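Local coordinates for uncharacterized protein (Bacteroides fragilis, PDB 3NNG) that is of unknown function but carries a calcium-binding F5/8 type C domain, a beta-sandwich module that in relatives often binds carbohydrates or membranes, at residues S87-R99 and V107-K119. The protein carries 1 engineered substitution. Residues are numbered along the deposited sequence; the frame is centred on the assembly and turned at random.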
ATOM      1  N   SER A  87      14.175   9.781   5.060  1.00 18.05           N
ATOM      2  CA  SER A  87      13.180   9.049   5.841  1.00 20.01           C
ATOM      3  C   SER A  87      12.029   9.932   6.302  1.00 19.18           C
ATOM      4  O   SER A  87      10.981   9.437   6.706  1.00 23.59           O
ATOM      5  CB  SER A  87      13.854   8.428   7.064  1.00 19.52           C
ATOM      6  OG  SER A  87      14.187   9.450   7.988  1.00 20.81           O
ATOM      7  N   GLY A  88      12.237  11.240   6.263  1.00 24.27           N
ATOM      8  CA  GLY A  88      11.170  12.177   6.549  1.00 21.06           C
ATOM      9  C   GLY A  88      10.016  12.080   5.563  1.00 20.93           C
ATOM     10  O   GLY A  88       8.957  12.660   5.795  1.00 24.04           O
ATOM     11  N   TYR A  89      10.209  11.348   4.466  1.00 18.35           N
ATOM     12  CA  TYR A  89       9.117  11.108   3.506  1.00 19.07           C
ATOM     13  C   TYR A  89       8.487   9.718   3.582  1.00 16.24           C
ATOM     14  O   TYR A  89       7.589   9.399   2.809  1.00 18.81           O
ATOM     15  CB  TYR A  89       9.565  11.418   2.077  1.00 17.93           C
ATOM     16  CG  TYR A  89      10.095  12.832   1.961  1.00 23.16           C
ATOM     17  CD1 TYR A  89       9.260  13.918   2.202  1.00 20.65           C
ATOM     18  CD2 TYR A  89      11.428  13.084   1.645  1.00 21.11           C
ATOM     19  CE1 TYR A  89       9.722  15.211   2.119  1.00 21.06           C
ATOM     20  CE2 TYR A  89      11.906  14.392   1.562  1.00 22.97           C
ATOM     21  CZ  TYR A  89      11.040  15.445   1.799  1.00 26.19           C
ATOM     22  OH  TYR A  89      11.466  16.748   1.721  1.00 37.64           O
ATOM     23  N   ASN A  90       8.954   8.882   4.507  1.00 15.37           N
ATOM     24  CA  ASN A  90       8.289   7.603   4.732  1.00 16.64           C
ATOM     25  C   ASN A  90       6.837   7.846   5.165  1.00 15.15           C
ATOM     26  O   ASN A  90       6.533   8.867   5.778  1.00 17.71           O
ATOM     27  CB  ASN A  90       9.013   6.789   5.801  1.00 20.50           C
ATOM     28  CG  ASN A  90      10.388   6.330   5.363  1.00 17.84           C
ATOM     29  OD1 ASN A  90      11.205   5.940   6.197  1.00 25.53           O
ATOM     30  ND2 ASN A  90      10.652   6.363   4.052  1.00 11.55           N
ATOM     31  N   LEU A  91       5.965   6.892   4.854  1.00 18.75           N
ATOM     32  CA  LEU A  91       4.535   6.988   5.145  1.00 18.83           C
ATOM     33  C   LEU A  91       4.291   7.050   6.649  1.00 20.21           C
ATOM     34  O   LEU A  91       4.826   6.246   7.400  1.00 19.78           O
ATOM     35  CB  LEU A  91       3.818   5.760   4.594  1.00 17.24           C
ATOM     36  CG  LEU A  91       2.423   5.824   3.963  1.00 25.49           C
ATOM     37  CD1 LEU A  91       1.709   4.494   4.189  1.00 14.18           C
ATOM     38  CD2 LEU A  91       1.576   6.993   4.430  1.00 19.66           C
ATOM     39  N   ARG A  92       3.441   7.978   7.069  1.00 17.21           N
ATOM     40  CA  ARG A  92       3.153   8.216   8.475  1.00 23.96           C
ATOM     41  C   ARG A  92       1.725   7.764   8.822  1.00 26.04           C
ATOM     42  O   ARG A  92       1.498   7.096   9.835  1.00 21.13           O
ATOM     43  CB  ARG A  92       3.281   9.711   8.753  1.00 24.11           C
ATOM     44  CG  ARG A  92       4.085  10.080   9.946  1.00 45.06           C
ATOM     45  CD  ARG A  92       3.635   9.344  11.178  1.00 53.35           C
ATOM     46  NE  ARG A  92       4.748   8.566  11.696  1.00 63.01           N
ATOM     47  CZ  ARG A  92       5.920   9.087  12.041  1.00 60.29           C
ATOM     48  NH1 ARG A  92       6.125  10.394  11.937  1.00 65.89           N
ATOM     49  NH2 ARG A  92       6.884   8.299  12.494  1.00 54.01           N
ATOM     50  N   SER A  93       0.760   8.149   7.991  1.00 15.18           N
ATOM     51  CA  SER A  93      -0.629   7.744   8.214  1.00 25.15           C
ATOM     52  C   SER A  93      -1.392   7.535   6.903  1.00 26.08           C
ATOM     53  O   SER A  93      -1.142   8.217   5.908  1.00 25.80           O
ATOM     54  CB  SER A  93      -1.359   8.771   9.091  1.00 24.31           C
ATOM     55  OG  SER A  93      -1.351  10.055   8.485  1.00 27.24           O
ATOM     56  N   ALA A  94      -2.329   6.596   6.906  1.00 19.14           N
ATOM     57  CA  ALA A  94      -3.066   6.282   5.688  1.00 22.56           C
ATOM     58  C   ALA A  94      -4.458   5.824   6.015  1.00 22.56           C
ATOM     59  O   ALA A  94      -4.747   5.430   7.148  1.00 18.99           O
ATOM     60  CB  ALA A  94      -2.350   5.188   4.872  1.00 10.97           C
ATOM     61  N   GLU A  95      -5.300   5.863   4.992  1.00 20.49           N
ATOM     62  CA  GLU A  95      -6.645   5.332   5.045  1.00 26.10           C
ATOM     63  C   GLU A  95      -6.791   4.311   3.919  1.00 22.97           C
ATOM     64  O   GLU A  95      -6.202   4.469   2.849  1.00 25.25           O
ATOM     65  CB  GLU A  95      -7.651   6.459   4.868  1.00 31.34           C
ATOM     66  CG  GLU A  95      -9.059   6.096   5.255  1.00 53.38           C
ATOM     67  CD  GLU A  95      -9.642   7.061   6.271  1.00 66.26           C
ATOM     68  OE1 GLU A  95      -9.167   8.221   6.329  1.00 62.06           O
ATOM     69  OE2 GLU A  95     -10.574   6.657   7.006  1.00 70.05           O
ATOM     70  N   ILE A  96      -7.570   3.264   4.172  1.00 14.58           N
ATOM     71  CA  ILE A  96      -7.737   2.159   3.230  1.00 16.87           C
ATOM     72  C   ILE A  96      -9.169   2.082   2.697  1.00 17.10           C
ATOM     73  O   ILE A  96     -10.119   2.209   3.460  1.00 19.71           O
ATOM     74  CB  ILE A  96      -7.418   0.801   3.912  1.00 34.16           C
ATOM     75  CG1 ILE A  96      -5.939   0.714   4.301  1.00 27.28           C
ATOM     76  CG2 ILE A  96      -7.809  -0.362   3.016  1.00 39.97           C
ATOM     77  CD1 ILE A  96      -4.987   0.909   3.148  1.00 17.78           C
ATOM     78  N   LYS A  97      -9.312   1.861   1.390  1.00 16.80           N
ATOM     79  CA  LYS A  97     -10.595   1.492   0.799  1.00 17.28           C
ATOM     80  C   LYS A  97     -10.426   0.200   0.012  1.00 19.01           C
ATOM     81  O   LYS A  97      -9.404   0.000  -0.642  1.00 22.63           O
ATOM     82  CB  LYS A  97     -11.134   2.588  -0.130  1.00 20.61           C
ATOM     83  CG  LYS A  97     -11.379   3.928   0.552  1.00 27.17           C
ATOM     84  CD  LYS A  97     -12.218   4.852  -0.324  1.00 31.04           C
ATOM     85  CE  LYS A  97     -13.089   5.776   0.527  1.00 42.25           C
ATOM     86  NZ  LYS A  97     -12.323   6.706   1.416  1.00 45.50           N
ATOM     87  N   VAL A  98     -11.437  -0.668   0.068  1.00 14.09           N
ATOM     88  CA  VAL A  98     -11.458  -1.878  -0.753  1.00 19.10           C
ATOM     89  C   VAL A  98     -12.764  -1.969  -1.516  1.00 22.06           C
ATOM     90  O   VAL A  98     -13.756  -1.338  -1.147  1.00 20.77           O
ATOM     91  CB  VAL A  98     -11.299  -3.153   0.096  1.00 11.57           C
ATOM     92  CG1 VAL A  98      -9.971  -3.123   0.853  1.00 13.68           C
ATOM     93  CG2 VAL A  98     -12.446  -3.263   1.083  1.00 18.51           C
ATOM     94  N   ARG A  99     -12.744  -2.747  -2.592  1.00 24.30           N
ATOM     95  CA  ARG A  99     -13.942  -3.066  -3.357  1.00 20.90           C
ATOM     96  C   ARG A  99     -14.033  -4.591  -3.422  1.00 16.92           C
ATOM     97  O   ARG A  99     -13.075  -5.270  -3.798  1.00 17.13           O
ATOM     98  CB  ARG A  99     -13.854  -2.471  -4.768  1.00 13.83           C
ATOM     99  CG  ARG A  99     -15.178  -2.398  -5.517  1.00 16.23           C
ATOM    100  CD  ARG A  99     -14.977  -1.882  -6.940  1.00 15.48           C
ATOM    101  NE  ARG A  99     -13.924  -2.627  -7.637  1.00 21.10           N
ATOM    102  CZ  ARG A  99     -14.070  -3.844  -8.157  1.00 22.37           C
ATOM    103  NH1 ARG A  99     -15.238  -4.478  -8.071  1.00 13.53           N
ATOM    104  NH2 ARG A  99     -13.038  -4.439  -8.757  1.00 15.93           N
ATOM    105  N   VAL A 107     -15.904   0.188  -0.149  1.00 24.62           N
ATOM    106  CA  VAL A 107     -16.087   0.245   1.286  1.00 25.31           C
ATOM    107  C   VAL A 107     -14.825   0.821   1.929  1.00 27.32           C
ATOM    108  O   VAL A 107     -13.699   0.426   1.593  1.00 24.92           O
ATOM    109  CB  VAL A 107     -16.406  -1.144   1.841  1.00 42.75           C
ATOM    110  CG1 VAL A 107     -17.688  -1.684   1.196  1.00 44.91           C
ATOM    111  CG2 VAL A 107     -15.284  -2.082   1.545  1.00 51.51           C
ATOM    112  N   THR A 108     -15.009   1.785   2.825  1.00 15.34           N
ATOM    113  CA  THR A 108     -13.878   2.405   3.514  1.00 21.45           C
ATOM    114  C   THR A 108     -13.640   1.709   4.847  1.00 22.64           C
ATOM    115  O   THR A 108     -14.578   1.444   5.592  1.00 23.12           O
ATOM    116  CB  THR A 108     -14.125   3.904   3.792  1.00 29.53           C
ATOM    117  OG1 THR A 108     -14.776   4.503   2.670  1.00 31.92           O
ATOM    118  CG2 THR A 108     -12.810   4.631   4.057  1.00 34.34           C
ATOM    119  N   TYR A 109     -12.387   1.397   5.142  1.00 23.84           N
ATOM    120  CA  TYR A 109     -12.037   0.856   6.447  1.00 23.59           C
ATOM    121  C   TYR A 109     -11.994   2.050   7.401  1.00 24.38           C
ATOM    122  O   TYR A 109     -11.282   3.015   7.150  1.00 21.86           O
ATOM    123  CB  TYR A 109     -10.686   0.144   6.375  1.00 22.42           C
ATOM    124  CG  TYR A 109     -10.325  -0.624   7.618  1.00 22.30           C
ATOM    125  CD1 TYR A 109     -11.052  -1.746   8.007  1.00 25.51           C
ATOM    126  CD2 TYR A 109      -9.253  -0.239   8.400  1.00 24.44           C
ATOM    127  CE1 TYR A 109     -10.709  -2.456   9.150  1.00 27.20           C
ATOM    128  CE2 TYR A 109      -8.909  -0.932   9.537  1.00 29.45           C
ATOM    129  CZ  TYR A 109      -9.633  -2.035   9.914  1.00 31.82           C
ATOM    130  OH  TYR A 109      -9.264  -2.716  11.056  1.00 32.29           O
ATOM    131  N   PRO A 110     -12.779   2.003   8.485  1.00 27.89           N
ATOM    132  CA  PRO A 110     -13.083   3.206   9.274  1.00 33.21           C
ATOM    133  C   PRO A 110     -12.002   3.640  10.262  1.00 34.19           C
ATOM    134  O   PRO A 110     -12.305   4.449  11.138  1.00 41.41           O
ATOM    135  CB  PRO A 110     -14.337   2.794  10.046  1.00 34.76           C
ATOM    136  CG  PRO A 110     -14.165   1.341  10.251  1.00 37.22           C
ATOM    137  CD  PRO A 110     -13.420   0.804   9.051  1.00 35.92           C
ATOM    138  N   ARG A 111     -10.783   3.123  10.136  1.00 33.51           N
ATOM    139  CA  ARG A 111      -9.695   3.500  11.045  1.00 33.39           C
ATOM    140  C   ARG A 111      -8.510   4.069  10.273  1.00 29.62           C
ATOM    141  O   ARG A 111      -8.037   3.454   9.313  1.00 30.73           O
ATOM    142  CB  ARG A 111      -9.203   2.275  11.840  1.00 36.28           C
ATOM    143  CG  ARG A 111     -10.244   1.560  12.701  1.00 42.30           C
ATOM    144  CD  ARG A 111     -10.889   2.518  13.685  1.00 54.69           C
ATOM    145  NE  ARG A 111     -11.082   1.930  15.011  1.00 63.38           N
ATOM    146  CZ  ARG A 111     -10.222   2.059  16.019  1.00 64.42           C
ATOM    147  NH1 ARG A 111      -9.096   2.748  15.851  1.00 70.34           N
ATOM    148  NH2 ARG A 111     -10.485   1.502  17.194  1.00 57.42           N
ATOM    149  N   VAL A 112      -8.004   5.224  10.694  1.00 26.17           N
ATOM    150  CA  VAL A 112      -6.725   5.700  10.179  1.00 26.04           C
ATOM    151  C   VAL A 112      -5.611   4.751  10.638  1.00 24.14           C
ATOM    152  O   VAL A 112      -5.506   4.448  11.816  1.00 23.16           O
ATOM    153  CB  VAL A 112      -6.406   7.122  10.680  1.00 30.49           C
ATOM    154  CG1 VAL A 112      -4.974   7.501  10.334  1.00 24.46           C
ATOM    155  CG2 VAL A 112      -7.394   8.140  10.105  1.00 30.65           C
ATOM    156  N   LEU A 113      -4.790   4.265   9.712  1.00 22.05           N
ATOM    157  CA  LEU A 113      -3.623   3.479  10.092  1.00 21.89           C
ATOM    158  C   LEU A 113      -2.429   4.422  10.253  1.00 31.61           C
ATOM    159  O   LEU A 113      -2.202   5.288   9.399  1.00 25.36           O
ATOM    160  CB  LEU A 113      -3.307   2.395   9.057  1.00 23.11           C
ATOM    161  CG  LEU A 113      -4.337   1.282   8.782  1.00 20.91           C
ATOM    162  CD1 LEU A 113      -4.903   0.720  10.076  1.00 23.85           C
ATOM    163  CD2 LEU A 113      -5.449   1.792   7.925  1.00 18.97           C
ATOM    164  N   THR A 114      -1.691   4.251  11.354  1.00 23.27           N
ATOM    165  CA  THR A 114      -0.532   5.074  11.680  1.00 20.75           C
ATOM    166  C   THR A 114       0.715   4.206  11.771  1.00 21.68           C
ATOM    167  O   THR A 114       0.660   3.093  12.283  1.00 25.40           O
ATOM    168  CB  THR A 114      -0.722   5.785  13.033  1.00 20.67           C
ATOM    169  OG1 THR A 114      -1.771   6.748  12.917  1.00 22.83           O
ATOM    170  CG2 THR A 114       0.558   6.483  13.456  1.00 29.63           C
ATOM    171  N   PHE A 115       1.835   4.713  11.275  1.00 16.97           N
ATOM    172  CA  PHE A 115       3.081   3.955  11.266  1.00 21.25           C
ATOM    173  C   PHE A 115       4.142   4.682  12.069  1.00 26.66           C
ATOM    174  O   PHE A 115       4.155   5.906  12.108  1.00 27.68           O
ATOM    175  CB  PHE A 115       3.559   3.742   9.825  1.00 18.34           C
ATOM    176  CG  PHE A 115       2.559   3.016   8.977  1.00 27.00           C
ATOM    177  CD1 PHE A 115       2.437   1.633   9.056  1.00 19.91           C
ATOM    178  CD2 PHE A 115       1.700   3.714   8.147  1.00 19.87           C
ATOM    179  CE1 PHE A 115       1.496   0.977   8.307  1.00 23.87           C
ATOM    180  CE2 PHE A 115       0.751   3.045   7.391  1.00 19.81           C
ATOM    181  CZ  PHE A 115       0.653   1.686   7.468  1.00 21.74           C
ATOM    182  N   ARG A 116       5.029   3.928  12.710  1.00 29.59           N
ATOM    183  CA  ARG A 116       6.166   4.521  13.413  1.00 27.70           C
ATOM    184  C   ARG A 116       7.348   4.647  12.460  1.00 23.98           C
ATOM    185  O   ARG A 116       7.267   4.260  11.294  1.00 26.48           O
ATOM    186  CB  ARG A 116       6.594   3.654  14.600  1.00 33.10           C
ATOM    187  CG  ARG A 116       5.474   2.889  15.286  1.00 47.59           C
ATOM    188  CD  ARG A 116       5.868   2.525  16.716  1.00 58.20           C
ATOM    189  NE  ARG A 116       5.200   1.324  17.218  1.00 68.10           N
ATOM    190  CZ  ARG A 116       3.880   1.157  17.290  1.00 71.95           C
ATOM    191  NH1 ARG A 116       3.056   2.115  16.878  1.00 72.57           N
ATOM    192  NH2 ARG A 116       3.382   0.024  17.769  1.00 67.41           N
ATOM    193  N   ASN A 117       8.454   5.176  12.963  1.00 23.88           N
ATOM    194  CA  ASN A 117       9.685   5.197  12.188  1.00 22.69           C
ATOM    195  C   ASN A 117      10.079   3.792  11.754  1.00 27.21           C
ATOM    196  O   ASN A 117      10.126   2.863  12.565  1.00 25.56           O
ATOM    197  CB  ASN A 117      10.810   5.856  12.978  1.00 25.03           C
ATOM    198  CG  ASN A 117      10.560   7.334  13.204  1.00 32.47           C
ATOM    199  OD1 ASN A 117       9.612   7.903  12.657  1.00 29.99           O
ATOM    200  ND2 ASN A 117      11.404   7.963  14.011  1.00 37.33           N
ATOM    201  N   PHE A 118      10.344   3.640  10.462  1.00 16.22           N
ATOM    202  CA  PHE A 118      10.736   2.355   9.923  1.00 21.85           C
ATOM    203  C   PHE A 118      12.154   1.989  10.366  1.00 21.92           C
ATOM    204  O   PHE A 118      12.980   2.865  10.609  1.00 23.55           O
ATOM    205  CB  PHE A 118      10.620   2.369   8.398  1.00 18.60           C
ATOM    206  CG  PHE A 118       9.200   2.482   7.912  1.00 17.07           C
ATOM    207  CD1 PHE A 118       8.432   1.340   7.706  1.00 16.49           C
ATOM    208  CD2 PHE A 118       8.622   3.725   7.705  1.00 16.72           C
ATOM    209  CE1 PHE A 118       7.112   1.442   7.279  1.00 18.19           C
ATOM    210  CE2 PHE A 118       7.311   3.831   7.279  1.00 22.84           C
ATOM    211  CZ  PHE A 118       6.549   2.682   7.073  1.00 19.89           C
ATOM    212  N   LYS A 119      12.416   0.694  10.484  1.00 18.29           N
ATOM    213  CA  LYS A 119      13.758   0.213  10.779  1.00 21.04           C
ATOM    214  C   LYS A 119      14.348  -0.521   9.584  1.00 22.43           C
ATOM    215  O   LYS A 119      13.866  -1.581   9.202  1.00 23.04           O
ATOM    216  CB  LYS A 119      13.732  -0.669  12.021  1.00 27.16           C
ATOM    217  CG  LYS A 119      13.580   0.156  13.303  1.00 34.64           C
ATOM    218  CD  LYS A 119      12.410  -0.303  14.136  1.00 39.31           C
ATOM    219  CE  LYS A 119      11.779   0.861  14.900  1.00 39.73           C
ATOM    220  NZ  LYS A 119      12.814   1.738  15.511  1.00 38.37           N
TER
HETATM  221  O   HOH W   1       9.412   8.620   9.405  1.00 34.74           O
HETATM  222  O   HOH W   2       6.371   6.540   9.674  1.00 22.60           O
HETATM  223  O   HOH W   3      -8.742   3.304   6.579  1.00 20.27           O
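A water held by three backbone groups bridges Ile96 to Tyr109 and Arg111: it accepts from Ile96 N at 2.7 Å and donates to Tyr109 O at 2.6 Å and to Arg111 O. It sits within an antiparallel beta hairpin at an edge of the F5/8 type C beta-sandwich, where strand 93-100 also pairs with strand 124-144. Ala94 and Leu113 form a hydrogen-bonded pair, and Val98 and Val107 another; between them the register slips by two residues, and the water fills in.

Phe115 O accepts a nearly straight hydrogen bond from Arg92 NE at 2.8 Å, the oxygen lying in the guanidinium plane, while Phe115 N returns a bond to Arg92 O. The Arg92 chain, bent at chi2 (-52°) and chi3, curls back toward 107-119. Its NH2 reaches Asn117 OD1 at 2.8 Å, a more bent bond made somewhat out of the guanidinium plane, so two neighbouring nitrogens hold the extended chain from Phe115 to Asn117. On the side away from 107-119, Arg92 and Ser93 both face Thr144 of strand 124-144, a classic beta bulge.

Inward, Leu91 CD1 meets Phe115 CE2 at 3.6 Å, and Ile96 CG1 touches Leu113 CD2, the two side chains crossing at about a right angle; Phe77 of strand 71-79 packs on both Phe115 and Ile96. Further along, the Phe118 ring turns its edge to Leu91 O, with CE2 3.5 Å from that oxygen.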